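Local coordinates for particle-associated lyase (Acinetobacter bacteriophage AP22, PDB 4Y9V), which probably cleaves the capsular polysaccharide of Acinetobacter baumannii as a trimeric phage tailspike, and binds a saccharide of that capsule, at residues 325-330 / 349-354; 332-337 / 360-365; 82-87 / 102-107. One frame throughout, in Å; residues are numbered along the deposited sequence. Where two conformers were deposited one is given.

Contact 1: residues 325-330 / 349-354; sequences LHSETD and TTNYAT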
ATOM      1  N   LEU A 325      11.083  13.034  -4.973  1.00  4.52           N
ATOM      2  CA  LEU A 325      12.529  12.866  -5.044  1.00  4.70           C
ATOM      3  C   LEU A 325      13.016  13.192  -6.454  1.00  4.49           C
ATOM      4  O   LEU A 325      12.674  12.484  -7.410  1.00  5.02           O
ATOM      5  CB  LEU A 325      12.870  11.406  -4.712  1.00  4.89           C
ATOM      6  CG  LEU A 325      12.431  10.936  -3.317  1.00  5.37           C
ATOM      7  CD1 LEU A 325      12.752   9.483  -3.131  1.00  6.40           C
ATOM      8  CD2 LEU A 325      13.079  11.788  -2.209  1.00  6.75           C
ATOM      9  N   HIS A 326      13.858  14.235  -6.583  1.00  4.40           N
ATOM     10  CA  HIS A 326      14.279  14.668  -7.898  1.00  4.32           C
ATOM     11  C   HIS A 326      15.768  14.968  -7.989  1.00  4.34           C
ATOM     12  O   HIS A 326      16.386  15.501  -7.070  1.00  4.72           O
ATOM     13  CB  HIS A 326      13.477  15.906  -8.365  1.00  5.06           C
ATOM     14  CG  HIS A 326      12.046  15.545  -8.654  1.00  5.52           C
ATOM     15  ND1 HIS A 326      11.711  14.644  -9.649  1.00  5.87           N
ATOM     16  CD2 HIS A 326      10.859  15.890  -8.135  1.00  7.01           C
ATOM     17  CE1 HIS A 326      10.384  14.516  -9.673  1.00  7.72           C
ATOM     18  NE2 HIS A 326       9.834  15.263  -8.768  1.00  8.45           N
ATOM     19  N   SER A 327      16.314  14.608  -9.172  0.63  4.61           N
ATOM     20  CA  SER A 327      17.669  14.967  -9.539  0.63  4.49           C
ATOM     21  C   SER A 327      17.632  16.044 -10.619  0.63  4.64           C
ATOM     22  O   SER A 327      16.794  15.983 -11.543  0.63  6.80           O
ATOM     23  CB  SER A 327      18.465  13.767 -10.041  0.63  4.84           C
ATOM     24  OG  SER A 327      17.951  13.289 -11.269  0.63  5.52           O
ATOM     25  N   GLU A 328      18.572  16.967 -10.557  0.74  4.92           N
ATOM     26  CA  GLU A 328      18.696  18.017 -11.595  0.74  5.39           C
ATOM     27  C   GLU A 328      19.329  17.477 -12.862  0.74  5.23           C
ATOM     28  O   GLU A 328      18.863  17.809 -13.978  0.74  6.63           O
ATOM     29  CB  GLU A 328      19.543  19.154 -10.980  0.74  6.46           C
ATOM     30  CG  GLU A 328      19.841  20.279 -11.980  0.74  5.84           C
ATOM     31  CD  GLU A 328      21.129  20.110 -12.737  0.74  6.07           C
ATOM     32  OE1 GLU A 328      22.147  19.796 -12.081  0.74  7.25           O
ATOM     33  OE2 GLU A 328      21.135  20.450 -13.941  0.74  9.05           O
ATOM     34  N   THR A 329      20.380  16.667 -12.742  1.00  5.19           N
ATOM     35  CA  THR A 329      20.930  15.966 -13.876  1.00  5.34           C
ATOM     36  C   THR A 329      19.997  14.810 -14.263  1.00  5.19           C
ATOM     37  O   THR A 329      19.067  14.465 -13.546  1.00  5.77           O
ATOM     38  CB  THR A 329      22.350  15.456 -13.602  1.00  5.69           C
ATOM     39  OG1 THR A 329      22.314  14.452 -12.594  1.00  5.93           O
ATOM     40  CG2 THR A 329      23.309  16.588 -13.245  1.00  6.66           C
ATOM     41  N   ASP A 330      20.313  14.166 -15.389  1.00  5.39           N
ATOM     42  CA  ASP A 330      19.414  13.156 -15.956  1.00  5.29           C
ATOM     43  C   ASP A 330      19.570  11.755 -15.385  1.00  5.66           C
ATOM     44  O   ASP A 330      19.213  10.799 -16.065  1.00  8.97           O
ATOM     45  CB  ASP A 330      19.538  13.138 -17.471  1.00  5.57           C
ATOM     46  CG  ASP A 330      18.343  12.515 -18.178  1.00  5.30           C
ATOM     47  OD1 ASP A 330      17.196  12.846 -17.760  1.00  5.44           O
ATOM     48  OD2 ASP A 330      18.552  11.752 -19.148  1.00  5.83           O
ATOM     49  N   THR A 349       7.236  10.029  -5.926  1.00  4.70           N
ATOM     50  CA  THR A 349       7.413  10.608  -7.245  1.00  4.66           C
ATOM     51  C   THR A 349       8.917  10.734  -7.494  1.00  4.91           C
ATOM     52  O   THR A 349       9.655  11.174  -6.604  1.00  5.60           O
ATOM     53  CB  THR A 349       6.739  11.981  -7.324  1.00  5.46           C
ATOM     54  OG1 THR A 349       5.321  11.764  -7.189  1.00  6.48           O
ATOM     55  CG2 THR A 349       6.995  12.672  -8.656  1.00  6.78           C
ATOM     56  N   THR A 350       9.339  10.376  -8.711  1.00  4.68           N
ATOM     57  CA  THR A 350      10.749  10.474  -9.087  1.00  4.59           C
ATOM     58  C   THR A 350      10.831  10.710 -10.577  1.00  4.46           C
ATOM     59  O   THR A 350      10.004  10.240 -11.358  1.00  5.16           O
ATOM     60  CB  THR A 350      11.516   9.197  -8.683  1.00  4.91           C
ATOM     61  OG1 THR A 350      12.885   9.320  -9.099  1.00  4.98           O
ATOM     62  CG2 THR A 350      10.903   7.923  -9.179  1.00  5.62           C
ATOM     63  N   ASN A 351      11.891  11.413 -10.991  1.00  4.50           N
ATOM     64  CA  ASN A 351      12.356  11.341 -12.386  1.00  4.49           C
ATOM     65  C   ASN A 351      13.357  10.187 -12.458  1.00  4.52           C
ATOM     66  O   ASN A 351      14.388  10.224 -11.779  1.00  5.11           O
ATOM     67  CB  ASN A 351      12.974  12.641 -12.881  1.00  4.74           C
ATOM     68  CG  ASN A 351      14.155  13.152 -12.078  1.00  5.17           C
ATOM     69  OD1 ASN A 351      14.010  13.451 -10.887  1.00  5.73           O
ATOM     70  ND2 ASN A 351      15.295  13.273 -12.703  1.00  7.32           N
ATOM     71  N   TYR A 352      13.001   9.172 -13.251  1.00  4.49           N
ATOM     72  CA  TYR A 352      13.811   7.975 -13.462  1.00  4.49           C
ATOM     73  C   TYR A 352      13.895   7.156 -12.167  1.00  4.52           C
ATOM     74  O   TYR A 352      13.438   7.548 -11.107  1.00  5.71           O
ATOM     75  CB  TYR A 352      15.176   8.315 -14.070  1.00  5.02           C
ATOM     76  CG  TYR A 352      15.920   7.256 -14.837  1.00  4.85           C
ATOM     77  CD1 TYR A 352      15.319   6.566 -15.888  1.00  4.98           C
ATOM     78  CD2 TYR A 352      17.263   6.996 -14.601  1.00  5.50           C
ATOM     79  CE1 TYR A 352      16.015   5.637 -16.664  1.00  5.26           C
ATOM     80  CE2 TYR A 352      17.976   6.120 -15.386  1.00  5.93           C
ATOM     81  CZ  TYR A 352      17.367   5.450 -16.415  1.00  5.17           C
ATOM     82  OH  TYR A 352      18.130   4.611 -17.199  1.00  5.88           O
ATOM     83  N   ALA A 353      14.501   5.975 -12.269  1.00  4.51           N
ATOM     84  CA  ALA A 353      14.549   5.066 -11.119  1.00  4.69           C
ATOM     85  C   ALA A 353      15.618   4.019 -11.375  1.00  4.63           C
ATOM     86  O   ALA A 353      15.662   3.455 -12.471  1.00  5.92           O
ATOM     87  CB  ALA A 353      13.199   4.382 -10.920  1.00  5.58           C
ATOM     88  N   THR A 354      16.424   3.719 -10.365  1.00  4.87           N
ATOM     89  CA  THR A 354      17.357   2.610 -10.393  1.00  4.74           C
ATOM     90  C   THR A 354      16.879   1.519  -9.431  1.00  4.51           C
ATOM     91  O   THR A 354      16.274   1.798  -8.390  1.00  5.46           O
ATOM     92  CB  THR A 354      18.788   3.067 -10.061  1.00  5.27           C
ATOM     93  OG1 THR A 354      18.728   3.687  -8.796  1.00  6.29           O
ATOM     94  CG2 THR A 354      19.366   3.986 -11.123  1.00  6.66           C
TER
HETATM   95  O   HOH W   1      15.974  11.972 -15.209  1.00  6.09           O
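Thr-349 accepts the backbone N-H of Leu-325 on its carbonyl oxygen (N to O 2.9 Å), the main-chain bond that starts this pairing of adjacent parallel strands. Its methyl CG2 lies 3.8 Å from NE2 of His-326. At Thr-350 the CA-H points at the carbonyl oxygen of Leu-325, a short CH···O contact of 3.2 Å between CA and O, while its OG1 turns down its own chain to donate to the carbonyl oxygen of Tyr-352. Asn-351 carries most of the polar contact. With its CG tucked between the backbone N and the carbonyl carbon (chi1 58°), the amide reaches over to 326-327. OD1 takes two donors: ND1 of His-326 at 2.9 Å, with the oxygen almost in the imidazole plane, and the backbone N of Ser-327 at 3.1 Å, which meets a lone pair in the carbonyl plane. ND2 donates weakly to the carbonyl oxygen of Ser-327 and also to a water that itself donates to OD1 of Asp-330. In the conformer given, ND2 also donates to OG of Ser-327 (3.0 Å), which in turn donates to the carbonyl oxygen of Thr-329. Acceptors at ND2 and donors at OD1 thus fix which way round the amide sits. The pair belongs to the pectin lyase-like beta-helix: strand 323-327 lies between strands 293-297 and 349-351, strand 366-368 follows on the far side of 349-351, and Gly-189 and Arg-190 of a second subunit pack on His-326 and Asn-351.

Contact 2: residues 332-337 / 360-365; sequences SGADMH and NEYSNC. With 49S (2-acetamido-2-deoxy-beta-D-mannopyranuronic acid), chain B.
Met-336 and Ala-334 reach toward strand 360-363 from a loop of the pectin lyase-like beta-helix, the loop that also carries His-337 of the glycan pocket. Met-336 does most of the touching. Its chain is fully extended beyond CG (chi2 -180°, chi3 -165°), and it and Asn-360 run antiparallel alongside each other, SD standing 3.5 Å from CG of the asparagine. The terminal CE goes farther, to 3.7 Å from the carbonyl oxygen of Glu-361, and comes obliquely near the Tyr-362 ring, 3.9 Å from CE1. CB of Ala-334 meets the CE2 edge of the same ring in its plane, also at 3.9 Å from CE2.

The polar ends are tied to neighbouring parts of the chain. Tyr-362 OH bonds to the carbonyl oxygen of Thr-354. The amide of Asn-360 takes the backbone N of Thr-343 on OD1 and gives ND2 to the carbonyl oxygen of Phe-355, which fixes the group that Met-336 rests on. Within the loop, Ser-332 OG donates to the carbonyl oxygen of Ala-334, from above the carbonyl plane.

Farther along the loop, Asp-335 points its CB away from the strand, and its carboxylate orients His-337 of the glycan pocket: ND1 donates to OD2 at 2.7 Å on the syn side. OD1 of the same carboxylate is bonded to OG1 of Thr-354. The sugar, a 2-acetamido-2-deoxy-beta-D-mannopyranuronic acid also gripped by Arg-166 and Tyr-278, lays its acetamido group over one face of the imidazole, while its O1 lies in the ring plane, 2.9 Å from His-337 NE2 and hydrogen-bonded to it.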
ATOM      1  N   SER A 332      18.481   9.456 -11.669  1.00  5.28           N
ATOM      2  CA  SER A 332      17.216   9.238 -10.968  1.00  5.08           C
ATOM      3  C   SER A 332      17.149   9.984  -9.655  1.00  5.01           C
ATOM      4  O   SER A 332      18.105  10.075  -8.884  1.00  5.65           O
ATOM      5  CB  SER A 332      16.994   7.752 -10.718  1.00  5.50           C
ATOM      6  OG  SER A 332      18.059   7.216  -9.922  1.00  5.92           O
ATOM      7  N   GLY A 333      15.944  10.471  -9.347  1.00  4.78           N
ATOM      8  CA  GLY A 333      15.684  11.028  -8.033  1.00  4.77           C
ATOM      9  C   GLY A 333      15.754   9.989  -6.928  1.00  4.43           C
ATOM     10  O   GLY A 333      16.437  10.156  -5.922  1.00  5.16           O
ATOM     11  N   ALA A 334      14.998   8.909  -7.132  1.00  4.74           N
ATOM     12  CA  ALA A 334      15.007   7.723  -6.267  1.00  4.64           C
ATOM     13  C   ALA A 334      16.048   6.737  -6.791  1.00  4.81           C
ATOM     14  O   ALA A 334      16.132   6.466  -7.988  1.00  5.97           O
ATOM     15  CB  ALA A 334      13.637   7.054  -6.283  1.00  5.60           C
ATOM     16  N   ASP A 335      16.825   6.174  -5.867  1.00  4.57           N
ATOM     17  CA  ASP A 335      17.862   5.245  -6.235  1.00  4.52           C
ATOM     18  C   ASP A 335      17.907   4.026  -5.343  1.00  4.78           C
ATOM     19  O   ASP A 335      17.625   4.068  -4.133  1.00  5.11           O
ATOM     20  CB  ASP A 335      19.240   5.956  -6.186  1.00  5.17           C
ATOM     21  CG  ASP A 335      20.438   4.996  -6.180  1.00  5.21           C
ATOM     22  OD1 ASP A 335      20.804   4.545  -7.289  1.00  6.07           O
ATOM     23  OD2 ASP A 335      20.949   4.728  -5.053  1.00  5.71           O
ATOM     24  N   MET A 336      18.373   2.930  -5.952  1.00  4.59           N
ATOM     25  CA  MET A 336      18.858   1.749  -5.254  1.00  4.53           C
ATOM     26  C   MET A 336      20.104   1.267  -5.995  1.00  4.60           C
ATOM     27  O   MET A 336      20.010   0.894  -7.171  1.00  5.09           O
ATOM     28  CB  MET A 336      17.829   0.602  -5.220  1.00  4.88           C
ATOM     29  CG  MET A 336      16.464   1.000  -4.707  1.00  5.37           C
ATOM     30  SD  MET A 336      15.391  -0.454  -4.734  1.00  6.38           S
ATOM     31  CE  MET A 336      13.780   0.304  -4.556  1.00  6.38           C
ATOM     32  N   HIS A 337      21.253   1.252  -5.319  1.00  4.52           N
ATOM     33  CA  HIS A 337      22.470   0.683  -5.860  1.00  4.67           C
ATOM     34  C   HIS A 337      22.421  -0.854  -5.840  1.00  4.44           C
ATOM     35  O   HIS A 337      21.550  -1.479  -5.223  1.00  4.63           O
ATOM     36  CB  HIS A 337      23.697   1.171  -5.064  1.00  5.06           C
ATOM     37  CG  HIS A 337      24.137   2.553  -5.365  1.00  5.41           C
ATOM     38  ND1 HIS A 337      23.429   3.706  -5.200  1.00  6.49           N
ATOM     39  CD2 HIS A 337      25.346   2.946  -5.820  1.00  6.27           C
ATOM     40  CE1 HIS A 337      24.175   4.745  -5.547  1.00  6.87           C
ATOM     41  NE2 HIS A 337      25.348   4.303  -5.902  1.00  6.63           N
ATOM     42  N   ASN A 360      13.253  -6.017  -4.875  1.00  4.50           N
ATOM     43  CA  ASN A 360      12.962  -4.608  -4.667  1.00  4.42           C
ATOM     44  C   ASN A 360      11.661  -4.247  -5.373  1.00  4.30           C
ATOM     45  O   ASN A 360      11.208  -4.971  -6.262  1.00  4.88           O
ATOM     46  CB  ASN A 360      14.103  -3.732  -5.179  1.00  4.55           C
ATOM     47  CG  ASN A 360      15.378  -3.899  -4.373  1.00  4.38           C
ATOM     48  OD1 ASN A 360      15.339  -4.071  -3.147  1.00  4.55           O
ATOM     49  ND2 ASN A 360      16.520  -3.854  -5.053  1.00  4.56           N
ATOM     50  N   GLU A 361      11.099  -3.095  -5.000  1.00  4.42           N
ATOM     51  CA  GLU A 361       9.807  -2.676  -5.558  1.00  4.39           C
ATOM     52  C   GLU A 361       9.709  -1.168  -5.671  1.00  4.44           C
ATOM     53  O   GLU A 361      10.144  -0.432  -4.781  1.00  4.89           O
ATOM     54  CB  GLU A 361       8.671  -3.206  -4.658  1.00  4.84           C
ATOM     55  CG  GLU A 361       7.256  -2.877  -5.125  1.00  5.38           C
ATOM     56  CD  GLU A 361       6.170  -3.661  -4.394  1.00  6.04           C
ATOM     57  OE1 GLU A 361       6.401  -4.032  -3.220  1.00  8.03           O
ATOM     58  OE2 GLU A 361       5.095  -3.862  -4.985  1.00  7.41           O
ATOM     59  N   TYR A 362       9.095  -0.725  -6.765  1.00  4.16           N
ATOM     60  CA  TYR A 362       8.459   0.596  -6.853  1.00  4.15           C
ATOM     61  C   TYR A 362       6.959   0.333  -6.990  1.00  4.04           C
ATOM     62  O   TYR A 362       6.559  -0.388  -7.925  1.00  4.44           O
ATOM     63  CB  TYR A 362       8.928   1.451  -8.038  1.00  4.67           C
ATOM     64  CG  TYR A 362      10.354   1.954  -7.911  1.00  4.39           C
ATOM     65  CD1 TYR A 362      11.442   1.152  -8.219  1.00  4.94           C
ATOM     66  CD2 TYR A 362      10.601   3.236  -7.460  1.00  4.63           C
ATOM     67  CE1 TYR A 362      12.734   1.621  -8.092  1.00  4.83           C
ATOM     68  CE2 TYR A 362      11.897   3.721  -7.335  1.00  4.99           C
ATOM     69  CZ  TYR A 362      12.979   2.897  -7.635  1.00  4.68           C
ATOM     70  OH  TYR A 362      14.223   3.425  -7.484  1.00  5.74           O
ATOM     71  N   SER A 363       6.157   0.873  -6.088  1.00  4.40           N
ATOM     72  CA  SER A 363       4.708   0.667  -6.121  1.00  4.48           C
ATOM     73  C   SER A 363       3.998   2.002  -5.972  1.00  4.27           C
ATOM     74  O   SER A 363       4.410   2.857  -5.194  1.00  4.60           O
ATOM     75  CB  SER A 363       4.261  -0.299  -5.026  1.00  5.15           C
ATOM     76  OG  SER A 363       4.716   0.100  -3.743  1.00  5.90           O
ATOM     77  N   ASN A 364       2.902   2.153  -6.720  1.00  4.42           N
ATOM     78  CA  ASN A 364       2.060   3.339  -6.579  1.00  4.71           C
ATOM     79  C   ASN A 364       2.860   4.639  -6.784  1.00  4.73           C
ATOM     80  O   ASN A 364       2.481   5.666  -6.195  1.00  5.63           O
ATOM     81  CB  ASN A 364       1.340   3.356  -5.225  1.00  5.53           C
ATOM     82  CG  ASN A 364       0.522   2.095  -5.051  1.00  6.21           C
ATOM     83  OD1 ASN A 364      -0.346   1.805  -5.852  1.00  7.32           O
ATOM     84  ND2 ASN A 364       0.867   1.346  -3.998  1.00  7.07           N
ATOM     85  N   CYS A 365       3.887   4.590  -7.589  1.00  4.47           N
ATOM     86  CA  CYS A 365       4.748   5.747  -7.810  1.00  4.52           C
ATOM     87  C   CYS A 365       4.418   6.448  -9.131  1.00  4.63           C
ATOM     88  O   CYS A 365       3.978   5.805 -10.079  1.00  6.43           O
ATOM     89  CB  CYS A 365       6.231   5.345  -7.876  1.00  4.75           C
ATOM     90  SG  CYS A 365       6.944   4.817  -6.281  1.00  4.97           S
TER
HETATM   91  C8  49S B   1      27.228   1.986  -3.346  1.00  6.02           C
HETATM   92  C7  49S B   1      27.314   3.497  -3.333  1.00  5.48           C
HETATM   93  O7  49S B   1      26.434   4.187  -2.773  1.00  5.81           O
HETATM   94  N2  49S B   1      28.377   4.038  -3.949  1.00  5.46           N
HETATM   95  C2  49S B   1      28.579   5.465  -4.088  1.00  5.40           C
HETATM   96  C3  49S B   1      29.675   5.994  -3.159  1.00  5.63           C
HETATM   97  O3  49S B   1      29.358   5.728  -1.792  1.00  6.07           O
HETATM   98  C1  49S B   1      28.962   5.785  -5.520  1.00  5.48           C
HETATM   99  O1  49S B   1      28.034   5.290  -6.441  1.00  5.80           O
HETATM  100  O5  49S B   1      30.195   5.136  -5.834  1.00  5.65           O
HETATM  101  C5  49S B   1      31.278   5.696  -5.069  1.00  5.87           C
HETATM  102  C6  49S B   1      32.567   5.053  -5.537  1.00  6.62           C
HETATM  103  O6A 49S B   1      32.586   3.811  -5.726  1.00  7.19           O
HETATM  104  O6B 49S B   1      33.554   5.816  -5.686  1.00  8.09           O
HETATM  105  C4  49S B   1      31.045   5.467  -3.575  1.00  5.64           C
HETATM  106  O4  49S B   1      32.128   6.189  -2.977  1.00  6.29           O

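Contact 3: residues 82-87 / 102-107; sequences REYIVN and TGTVFN
Arg-82 accepts the N-H of Val-105 on its carbonyl oxygen, opening a regular parallel ladder. Its CB lies 3.6 Å above the Tyr-84 ring plane, toward the rim, and its extended chain brings NH1 to Tyr-84 OH, which lies in the guanidinium plane; NH1 also forms a salt bridge with Asp-48, and Tyr-84 OH bonds to the carbonyl oxygen of Lys-80. Glu-83 pairs with Val-105. Its extended chain, CG anti to the backbone N (chi1 -177°), runs over that valine and, in the Asn-107 conformer given, brings OE2 to ND2 of Asn-107 at 2.9 Å, a nearly straight bond (177°) that lies in the amide plane but meets the carboxylate from above its own. Tyr-84 gives its N-H to the carbonyl oxygen of Val-105 and takes that of Asn-107, both at 2.8 Å between N and O. Its ring lies beside Phe-106, pointing the same way, CD2 to CE1 4.1 Å. Ile-85 pairs with Asn-107 on the Glu-83 face. Val-86 closes the ladder, N to Asn-107 O, and sets CG2 3.8 Å from CD1 of Phe-106. Strand 105-109 lies between strands 83-85 and 215-220, while helix 63-71 packs on Val-86 and strand 77-79 touches Tyr-84.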
ATOM      1  N   ARG A  82      21.967  31.844  16.493  1.00  6.16           N
ATOM      2  CA  ARG A  82      22.964  32.634  15.796  1.00  5.83           C
ATOM      3  C   ARG A  82      23.509  31.738  14.678  1.00  5.60           C
ATOM      4  O   ARG A  82      23.336  30.523  14.732  1.00  6.02           O
ATOM      5  CB  ARG A  82      24.186  33.070  16.677  1.00  6.34           C
ATOM      6  CG  ARG A  82      23.882  33.794  17.963  1.00  6.71           C
ATOM      7  CD  ARG A  82      25.196  34.193  18.632  1.00  6.43           C
ATOM      8  NE  ARG A  82      25.102  34.887  19.899  1.00  6.82           N
ATOM      9  CZ  ARG A  82      25.054  34.296  21.089  1.00  6.62           C
ATOM     10  NH1 ARG A  82      25.027  32.971  21.218  1.00  7.40           N
ATOM     11  NH2 ARG A  82      25.045  35.042  22.178  1.00  7.62           N
ATOM     12  N   GLU A  83      24.231  32.336  13.739  1.00  5.80           N
ATOM     13  CA  GLU A  83      25.063  31.574  12.814  1.00  6.08           C
ATOM     14  C   GLU A  83      26.471  31.479  13.413  1.00  6.02           C
ATOM     15  O   GLU A  83      27.080  32.543  13.683  1.00  6.73           O
ATOM     16  CB  GLU A  83      25.091  32.167  11.430  1.00  6.70           C
ATOM     17  CG  GLU A  83      25.897  31.330  10.465  1.00  7.59           C
ATOM     18  CD  GLU A  83      25.818  31.769   9.036  1.00  9.64           C
ATOM     19  OE1 GLU A  83      24.680  31.914   8.537  1.00 17.94           O
ATOM     20  OE2 GLU A  83      26.873  31.920   8.350  1.00 10.83           O
ATOM     21  N   TYR A  84      26.968  30.281  13.600  1.00  5.38           N
ATOM     22  CA  TYR A  84      28.274  30.033  14.214  1.00  5.59           C
ATOM     23  C   TYR A  84      29.222  29.427  13.202  1.00  5.71           C
ATOM     24  O   TYR A  84      28.898  28.412  12.555  1.00  7.00           O
ATOM     25  CB  TYR A  84      28.137  29.052  15.360  1.00  5.94           C
ATOM     26  CG  TYR A  84      27.219  29.483  16.469  1.00  5.62           C
ATOM     27  CD1 TYR A  84      27.657  30.305  17.488  1.00  5.54           C
ATOM     28  CD2 TYR A  84      25.891  29.067  16.517  1.00  5.85           C
ATOM     29  CE1 TYR A  84      26.826  30.696  18.519  1.00  5.84           C
ATOM     30  CE2 TYR A  84      25.049  29.454  17.531  1.00  5.88           C
ATOM     31  CZ  TYR A  84      25.503  30.256  18.543  1.00  5.54           C
ATOM     32  OH  TYR A  84      24.710  30.656  19.583  1.00  6.37           O
ATOM     33  N   ILE A  85      30.448  29.954  13.136  1.00  5.48           N
ATOM     34  CA  ILE A  85      31.527  29.346  12.373  1.00  5.73           C
ATOM     35  C   ILE A  85      31.995  28.068  13.075  1.00  5.21           C
ATOM     36  O   ILE A  85      32.289  28.089  14.275  1.00  5.83           O
ATOM     37  CB  ILE A  85      32.678  30.340  12.237  1.00  6.05           C
ATOM     38  CG1 ILE A  85      32.250  31.540  11.411  1.00  7.71           C
ATOM     39  CG2 ILE A  85      33.916  29.673  11.681  1.00  6.75           C
ATOM     40  CD1 ILE A  85      33.241  32.701  11.423  1.00 10.01           C
ATOM     41  N   VAL A  86      32.088  26.962  12.316  1.00  5.21           N
ATOM     42  CA  VAL A  86      32.611  25.702  12.805  1.00  5.38           C
ATOM     43  C   VAL A  86      33.554  25.151  11.723  1.00  5.43           C
ATOM     44  O   VAL A  86      33.136  24.445  10.811  1.00  6.06           O
ATOM     45  CB  VAL A  86      31.526  24.668  13.141  1.00  5.65           C
ATOM     46  CG1 VAL A  86      32.149  23.407  13.693  1.00  6.34           C
ATOM     47  CG2 VAL A  86      30.487  25.247  14.096  1.00  6.38           C
ATOM     48  N   ASN A  87      34.858  25.496  11.815  1.00  5.62           N
ATOM     49  CA  ASN A  87      35.780  25.092  10.775  1.00  5.99           C
ATOM     50  C   ASN A  87      36.316  23.678  10.909  1.00  5.86           C
ATOM     51  O   ASN A  87      36.881  23.151   9.949  1.00  7.08           O
ATOM     52  CB  ASN A  87      36.924  26.111  10.665  1.00  7.97           C
ATOM     53  CG  ASN A  87      36.445  27.430  10.046  1.00 12.24           C
ATOM     54  OD1 ASN A  87      37.031  28.450  10.431  1.00 18.11           O
ATOM     55  ND2 ASN A  87      35.552  27.348   9.121  1.00 14.90           N
ATOM     56  N   THR A 102      15.441  27.716  16.650  1.00  6.00           N
ATOM     57  CA  THR A 102      15.318  27.921  15.216  1.00  6.19           C
ATOM     58  C   THR A 102      16.242  29.059  14.792  1.00  6.30           C
ATOM     59  O   THR A 102      16.350  30.075  15.501  1.00  6.58           O
ATOM     60  CB  THR A 102      13.856  28.233  14.874  1.00  6.43           C
ATOM     61  OG1 THR A 102      13.089  27.066  15.229  1.00  7.64           O
ATOM     62  CG2 THR A 102      13.665  28.537  13.387  1.00  8.04           C
ATOM     63  N   GLY A 103      16.871  28.900  13.654  1.00  6.49           N
ATOM     64  CA  GLY A 103      17.835  29.870  13.162  1.00  7.01           C
ATOM     65  C   GLY A 103      19.255  29.670  13.674  1.00  6.39           C
ATOM     66  O   GLY A 103      20.172  30.374  13.249  1.00  7.81           O
ATOM     67  N   THR A 104      19.447  28.686  14.532  1.00  6.26           N
ATOM     68  CA  THR A 104      20.805  28.242  14.851  1.00  6.04           C
ATOM     69  C   THR A 104      21.386  27.599  13.585  1.00  5.57           C
ATOM     70  O   THR A 104      20.814  26.611  13.093  1.00  6.61           O
ATOM     71  CB  THR A 104      20.796  27.206  15.990  1.00  6.04           C
ATOM     72  OG1 THR A 104      20.258  27.801  17.168  1.00  6.42           O
ATOM     73  CG2 THR A 104      22.174  26.718  16.277  1.00  6.49           C
ATOM     74  N   VAL A 105      22.496  28.124  13.096  1.00  5.34           N
ATOM     75  CA  VAL A 105      23.102  27.606  11.876  1.00  5.50           C
ATOM     76  C   VAL A 105      24.579  27.354  12.181  1.00  5.40           C
ATOM     77  O   VAL A 105      25.259  28.260  12.711  1.00  6.76           O
ATOM     78  CB  VAL A 105      22.936  28.562  10.687  1.00  6.50           C
ATOM     79  CG1 VAL A 105      23.677  28.077   9.472  1.00  7.66           C
ATOM     80  CG2 VAL A 105      21.453  28.725  10.384  1.00  7.50           C
ATOM     81  N   PHE A 106      25.086  26.190  11.809  1.00  5.12           N
ATOM     82  CA  PHE A 106      26.517  25.906  11.894  1.00  5.17           C
ATOM     83  C   PHE A 106      27.105  26.041  10.481  1.00  5.28           C
ATOM     84  O   PHE A 106      26.710  25.323   9.580  1.00  5.78           O
ATOM     85  CB  PHE A 106      26.795  24.519  12.488  1.00  5.55           C
ATOM     86  CG  PHE A 106      26.216  24.398  13.881  1.00  5.45           C
ATOM     87  CD1 PHE A 106      26.758  25.094  14.943  1.00  6.51           C
ATOM     88  CD2 PHE A 106      25.124  23.596  14.140  1.00  7.60           C
ATOM     89  CE1 PHE A 106      26.205  25.003  16.210  1.00  6.73           C
ATOM     90  CE2 PHE A 106      24.581  23.524  15.405  1.00  8.71           C
ATOM     91  CZ  PHE A 106      25.132  24.220  16.452  1.00  6.68           C
ATOM     92  N   ASN A 107      28.001  27.020  10.325  0.65  5.36           N
ATOM     93  CA  ASN A 107      28.624  27.287   9.030  0.65  5.42           C
ATOM     94  C   ASN A 107      29.997  26.614   9.014  0.65  5.13           C
ATOM     95  O   ASN A 107      30.941  27.108   9.663  0.65  5.65           O
ATOM     96  CB  ASN A 107      28.704  28.801   8.755  0.65  6.09           C
ATOM     97  CG  ASN A 107      29.079  29.042   7.306  0.65  6.54           C
ATOM     98  OD1 ASN A 107      29.792  28.264   6.691  0.65  6.70           O
ATOM     99  ND2 ASN A 107      28.580  30.150   6.802  0.65  9.18           N
TER
HETATM  100  O   HOH W   2      33.061  28.484   8.267  0.59  6.82           O

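In the fold
From the N terminus, contact 3 comes first: after strand 83-85 the chain passes through 89-92 and 96-100 and comes back as 105-109 to pair with it, closing a short loop complete long before the others begin. Some 220 residues later, contacts 1 and 2 open one after the other at 325-330 and 332-337 and close in the same order at 349-354 and 360-365, so their segments alternate and the two loops cross. Their centres are 9 Å apart, and they touch directly through Thr-354. Contact 1 links strands 323-327 and 349-351, neighbours in the parallel stack; contact 2 ties the glycan-binding loop to strand 360-363. Contact 3 lies about 31 Å from contact 1, centre to centre.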